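Local structure of MHC class I protein (Ginglymostoma cirratum, 6LUP) at residues 119-131 and 141-155. The protein binds a peptide in the groove of its membrane-distal domains, and probably presents it at the cell surface to T cells, as other class I MHC molecules do. Sequence-based numbering, arbitrary orientation.
Sequences DFISLDKDKMVWV and KNKWDRDMAFNQGTK
Trp130 anchors a sheet-to-helix contact in the peptide-binding platform of a class I MHC fold, where the outermost hairpin of the alpha-2 half (118-124 and 129-131) packs against the kinked alpha-2 helix. Strand 129-131 runs antiparallel to helix segment 141-146, their axes 7.7 Å apart at closest approach. Across the break between 141-146 and 148-155, the indole of Trp130 touches both parts of the helix. Trp144 CE3 stands over the centre of one indole face, and the two six-membered rings form an edge-to-face pair with planes at 66°. Trp144 CB adds a CH-pi contact, 3.8 Å from the centroid of the five-membered ring of Trp130. Leu123 CB lies against the opposite face, offset toward its rim. Beyond the break, the ring of Phe150 is nearly parallel to the indole (12°) but slid aside, its CE2 reaching Trp130 CZ2 at 3.4 Å. Trp144 and Phe150 also pack on the bound peptide, whose backbone takes a hydrogen bond from Trp144 NE1, so the cluster connects hairpin and groove.

Polar bonds hold the backbone of Trp130 and, separately, its indole. Trp130 N gives a nearly straight bond (176°) to the syn lone pair of Asp145 OD1. Lys141, extended until its last torsion bends, brings NZ to Trp130 O at 2.6 Å and to Asp145 OD2 in a salt bridge, closing both backbone polar atoms of Trp130 into one network. At the hairpin turn, Met128, bent at chi2 and chi3, sets SD 3.8 Å from Lys155 CD. The rotation of the indole is fixed by its own bond: Trp130 NE1 donates to Asn151 OD1 at 2.6 Å, close to the ring plane, while Asn151 ND2 donates to Trp144 O.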
# COMPACT_ATOMS: atom_id res chain seq x y z
N ASP A 119 0.37 7.28 -16.63
CA ASP A 119 -0.57 8.41 -16.59
C ASP A 119 -1.50 8.41 -17.79
O ASP A 119 -1.05 8.37 -18.93
CB ASP A 119 0.19 9.74 -16.52
CG ASP A 119 0.74 10.04 -15.14
OD1 ASP A 119 0.80 9.13 -14.29
OD2 ASP A 119 1.12 11.20 -14.91
N PHE A 120 -2.79 8.43 -17.52
CA PHE A 120 -3.77 8.49 -18.58
C PHE A 120 -4.48 9.84 -18.59
O PHE A 120 -4.39 10.59 -19.56
CB PHE A 120 -4.77 7.34 -18.47
CG PHE A 120 -5.94 7.45 -19.40
CD1 PHE A 120 -5.75 7.53 -20.78
CD2 PHE A 120 -7.24 7.47 -18.90
CE1 PHE A 120 -6.83 7.64 -21.64
CE2 PHE A 120 -8.33 7.57 -19.76
CZ PHE A 120 -8.12 7.66 -21.13
N ILE A 121 -5.15 10.16 -17.49
CA ILE A 121 -5.89 11.41 -17.36
C ILE A 121 -6.06 11.75 -15.88
O ILE A 121 -6.13 10.86 -15.03
CB ILE A 121 -7.25 11.33 -18.10
CG1 ILE A 121 -7.78 12.73 -18.44
CG2 ILE A 121 -8.27 10.49 -17.34
CD1 ILE A 121 -8.94 12.73 -19.43
N SER A 122 -6.10 13.05 -15.57
CA SER A 122 -6.33 13.50 -14.20
C SER A 122 -6.95 14.90 -14.18
O SER A 122 -6.88 15.62 -15.17
CB SER A 122 -5.02 13.48 -13.38
OG SER A 122 -4.01 14.25 -13.99
N LEU A 123 -7.56 15.27 -13.06
CA LEU A 123 -8.24 16.55 -12.96
C LEU A 123 -7.43 17.64 -12.27
O LEU A 123 -6.95 17.45 -11.15
CB LEU A 123 -9.60 16.40 -12.26
CG LEU A 123 -10.34 17.67 -11.82
CD1 LEU A 123 -10.93 18.42 -13.00
CD2 LEU A 123 -11.42 17.36 -10.80
N ASP A 124 -7.28 18.77 -12.95
CA ASP A 124 -6.82 19.99 -12.30
C ASP A 124 -8.04 20.63 -11.64
O ASP A 124 -8.92 21.15 -12.32
CB ASP A 124 -6.19 20.95 -13.32
CG ASP A 124 -5.60 22.20 -12.67
OD1 ASP A 124 -6.14 22.69 -11.65
OD2 ASP A 124 -4.59 22.71 -13.20
N LYS A 125 -8.09 20.56 -10.31
CA LYS A 125 -9.24 21.02 -9.55
C LYS A 125 -9.37 22.55 -9.57
O LYS A 125 -10.48 23.08 -9.55
CB LYS A 125 -9.16 20.51 -8.11
CG LYS A 125 -10.48 20.50 -7.34
CD LYS A 125 -10.31 20.01 -5.91
CE LYS A 125 -9.62 21.04 -5.02
NZ LYS A 125 -9.64 20.66 -3.57
N ASP A 126 -8.23 23.24 -9.61
CA ASP A 126 -8.21 24.71 -9.59
C ASP A 126 -8.70 25.32 -10.90
O ASP A 126 -9.53 26.22 -10.89
CB ASP A 126 -6.82 25.23 -9.22
CG ASP A 126 -6.34 24.74 -7.86
OD1 ASP A 126 -7.16 24.17 -7.10
OD2 ASP A 126 -5.15 24.93 -7.54
N LYS A 127 -8.18 24.82 -12.01
CA LYS A 127 -8.61 25.24 -13.35
C LYS A 127 -9.92 24.58 -13.76
O LYS A 127 -10.59 25.04 -14.68
CB LYS A 127 -7.53 24.92 -14.39
CG LYS A 127 -6.22 25.68 -14.22
CD LYS A 127 -6.34 27.13 -14.69
CE LYS A 127 -5.00 27.84 -14.62
NZ LYS A 127 -5.12 29.30 -14.92
N MET A 128 -10.27 23.49 -13.07
CA MET A 128 -11.42 22.64 -13.42
C MET A 128 -11.36 22.13 -14.85
O MET A 128 -12.34 22.18 -15.60
CB MET A 128 -12.76 23.31 -13.09
CG MET A 128 -13.15 23.23 -11.63
SD MET A 128 -13.02 21.56 -10.92
CE MET A 128 -14.19 20.65 -11.92
N VAL A 129 -10.18 21.62 -15.22
CA VAL A 129 -9.93 21.06 -16.54
C VAL A 129 -9.19 19.73 -16.38
O VAL A 129 -8.44 19.54 -15.42
CB VAL A 129 -9.16 22.07 -17.44
CG1 VAL A 129 -7.69 22.18 -17.03
CG2 VAL A 129 -9.29 21.71 -18.91
N TRP A 130 -9.43 18.80 -17.30
CA TRP A 130 -8.75 17.51 -17.29
C TRP A 130 -7.45 17.57 -18.07
O TRP A 130 -7.39 18.17 -19.15
CB TRP A 130 -9.65 16.41 -17.85
CG TRP A 130 -10.86 16.16 -17.01
CD1 TRP A 130 -12.08 16.78 -17.12
CD2 TRP A 130 -10.98 15.24 -15.92
NE1 TRP A 130 -12.95 16.29 -16.18
CE2 TRP A 130 -12.30 15.34 -15.42
CE3 TRP A 130 -10.11 14.32 -15.31
CZ2 TRP A 130 -12.77 14.58 -14.35
CZ3 TRP A 130 -10.58 13.56 -14.24
CH2 TRP A 130 -11.89 13.69 -13.78
N VAL A 131 -6.40 16.96 -17.53
CA VAL A 131 -5.10 16.93 -18.19
C VAL A 131 -4.70 15.51 -18.59
O VAL A 131 -4.97 14.55 -17.87
CB VAL A 131 -3.99 17.62 -17.35
CG1 VAL A 131 -4.41 19.03 -16.95
CG2 VAL A 131 -3.64 16.82 -16.11
N LYS A 141 -10.55 13.68 -22.80
CA LYS A 141 -10.40 15.02 -22.23
C LYS A 141 -11.40 16.00 -22.83
O LYS A 141 -12.01 16.80 -22.10
CB LYS A 141 -8.97 15.53 -22.43
CG LYS A 141 -8.77 16.99 -22.04
CD LYS A 141 -7.39 17.50 -22.40
CE LYS A 141 -7.36 19.02 -22.49
NZ LYS A 141 -7.85 19.69 -21.25
N ASN A 142 -11.58 15.93 -24.14
CA ASN A 142 -12.50 16.82 -24.84
C ASN A 142 -13.95 16.57 -24.44
O ASN A 142 -14.74 17.52 -24.34
CB ASN A 142 -12.33 16.71 -26.35
CG ASN A 142 -11.01 17.32 -26.84
OD1 ASN A 142 -10.64 17.15 -28.00
ND2 ASN A 142 -10.31 18.02 -25.95
N LYS A 143 -14.30 15.31 -24.19
CA LYS A 143 -15.63 14.95 -23.71
C LYS A 143 -15.83 15.39 -22.27
O LYS A 143 -16.87 15.96 -21.92
CB LYS A 143 -15.86 13.44 -23.83
CG LYS A 143 -15.99 12.94 -25.26
CD LYS A 143 -15.88 11.43 -25.35
CE LYS A 143 -17.19 10.75 -25.01
NZ LYS A 143 -17.13 9.29 -25.30
N TRP A 144 -14.83 15.14 -21.43
CA TRP A 144 -14.92 15.37 -20.00
C TRP A 144 -14.85 16.84 -19.61
O TRP A 144 -15.42 17.24 -18.59
CB TRP A 144 -13.86 14.55 -19.26
CG TRP A 144 -14.21 13.09 -19.13
CD1 TRP A 144 -15.16 12.41 -19.84
CD2 TRP A 144 -13.59 12.13 -18.27
NE1 TRP A 144 -15.19 11.09 -19.45
CE2 TRP A 144 -14.23 10.89 -18.49
CE3 TRP A 144 -12.56 12.20 -17.32
CZ2 TRP A 144 -13.87 9.73 -17.80
CZ3 TRP A 144 -12.21 11.05 -16.64
CH2 TRP A 144 -12.86 9.83 -16.88
N ASP A 145 -14.15 17.65 -20.40
CA ASP A 145 -14.09 19.09 -20.17
C ASP A 145 -15.43 19.76 -20.43
O ASP A 145 -15.79 20.73 -19.76
CB ASP A 145 -13.00 19.75 -21.03
CG ASP A 145 -11.59 19.46 -20.52
OD1 ASP A 145 -11.40 19.23 -19.30
OD2 ASP A 145 -10.66 19.47 -21.35
N ARG A 146 -16.17 19.23 -21.41
CA ARG A 146 -17.52 19.69 -21.74
C ARG A 146 -18.53 19.36 -20.65
O ARG A 146 -19.44 20.15 -20.39
CB ARG A 146 -17.98 19.07 -23.07
CG ARG A 146 -17.86 19.97 -24.29
CD ARG A 146 -16.42 20.36 -24.59
NE ARG A 146 -16.31 21.18 -25.80
CZ ARG A 146 -15.65 20.83 -26.90
NH1 ARG A 146 -15.00 19.66 -26.96
NH2 ARG A 146 -15.62 21.65 -27.94
N ASP A 147 -18.36 18.20 -20.02
CA ASP A 147 -19.34 17.67 -19.07
C ASP A 147 -19.32 18.41 -17.74
O ASP A 147 -18.56 18.08 -16.83
CB ASP A 147 -19.12 16.16 -18.86
CG ASP A 147 -20.38 15.44 -18.42
OD1 ASP A 147 -21.19 16.02 -17.66
OD2 ASP A 147 -20.55 14.27 -18.83
N MET A 148 -20.18 19.42 -17.64
CA MET A 148 -20.30 20.26 -16.45
C MET A 148 -20.71 19.46 -15.21
O MET A 148 -20.00 19.48 -14.20
CB MET A 148 -21.32 21.38 -16.70
CG MET A 148 -21.55 22.30 -15.52
SD MET A 148 -20.46 23.74 -15.51
CE MET A 148 -21.24 24.77 -16.75
N ALA A 149 -21.83 18.75 -15.31
CA ALA A 149 -22.39 18.00 -14.18
C ALA A 149 -21.42 16.96 -13.63
O ALA A 149 -21.31 16.78 -12.42
CB ALA A 149 -23.72 17.35 -14.57
N PHE A 150 -20.70 16.29 -14.52
CA PHE A 150 -19.64 15.37 -14.12
C PHE A 150 -18.56 16.12 -13.35
O PHE A 150 -18.20 15.73 -12.23
CB PHE A 150 -19.05 14.66 -15.34
CG PHE A 150 -17.92 13.71 -15.03
CD1 PHE A 150 -18.12 12.61 -14.19
CD2 PHE A 150 -16.67 13.90 -15.60
CE1 PHE A 150 -17.07 11.73 -13.92
CE2 PHE A 150 -15.62 13.02 -15.33
CZ PHE A 150 -15.83 11.94 -14.49
N ASN A 151 -18.07 17.21 -13.93
CA ASN A 151 -16.97 18.00 -13.37
C ASN A 151 -17.28 18.60 -12.00
O ASN A 151 -16.51 18.43 -11.05
CB ASN A 151 -16.53 19.10 -14.34
CG ASN A 151 -15.80 18.57 -15.55
OD1 ASN A 151 -15.21 17.48 -15.52
ND2 ASN A 151 -15.82 19.33 -16.64
N GLN A 152 -18.40 19.31 -11.91
CA GLN A 152 -18.81 19.93 -10.66
C GLN A 152 -19.14 18.88 -9.61
O GLN A 152 -18.85 19.07 -8.43
CB GLN A 152 -20.00 20.88 -10.89
CG GLN A 152 -19.61 22.21 -11.52
CD GLN A 152 -18.55 22.96 -10.73
OE1 GLN A 152 -18.74 23.28 -9.56
NE2 GLN A 152 -17.42 23.23 -11.38
N GLY A 153 -19.73 17.78 -10.05
CA GLY A 153 -20.04 16.65 -9.18
C GLY A 153 -18.79 16.06 -8.54
O GLY A 153 -18.71 15.93 -7.32
N THR A 154 -17.82 15.71 -9.39
CA THR A 154 -16.53 15.20 -8.93
C THR A 154 -15.87 16.17 -7.95
O THR A 154 -15.35 15.76 -6.91
CB THR A 154 -15.60 14.95 -10.13
OG1 THR A 154 -16.23 14.02 -11.03
CG2 THR A 154 -14.26 14.39 -9.68
N LYS A 155 -15.92 17.46 -8.29
CA LYS A 155 -15.36 18.50 -7.44
C LYS A 155 -16.09 18.56 -6.11
O LYS A 155 -15.46 18.73 -5.06
CB LYS A 155 -15.43 19.85 -8.15
CG LYS A 155 -14.75 21.00 -7.42
CD LYS A 155 -15.25 22.33 -7.98
CE LYS A 155 -14.54 23.52 -7.36
NZ LYS A 155 -13.25 23.82 -8.05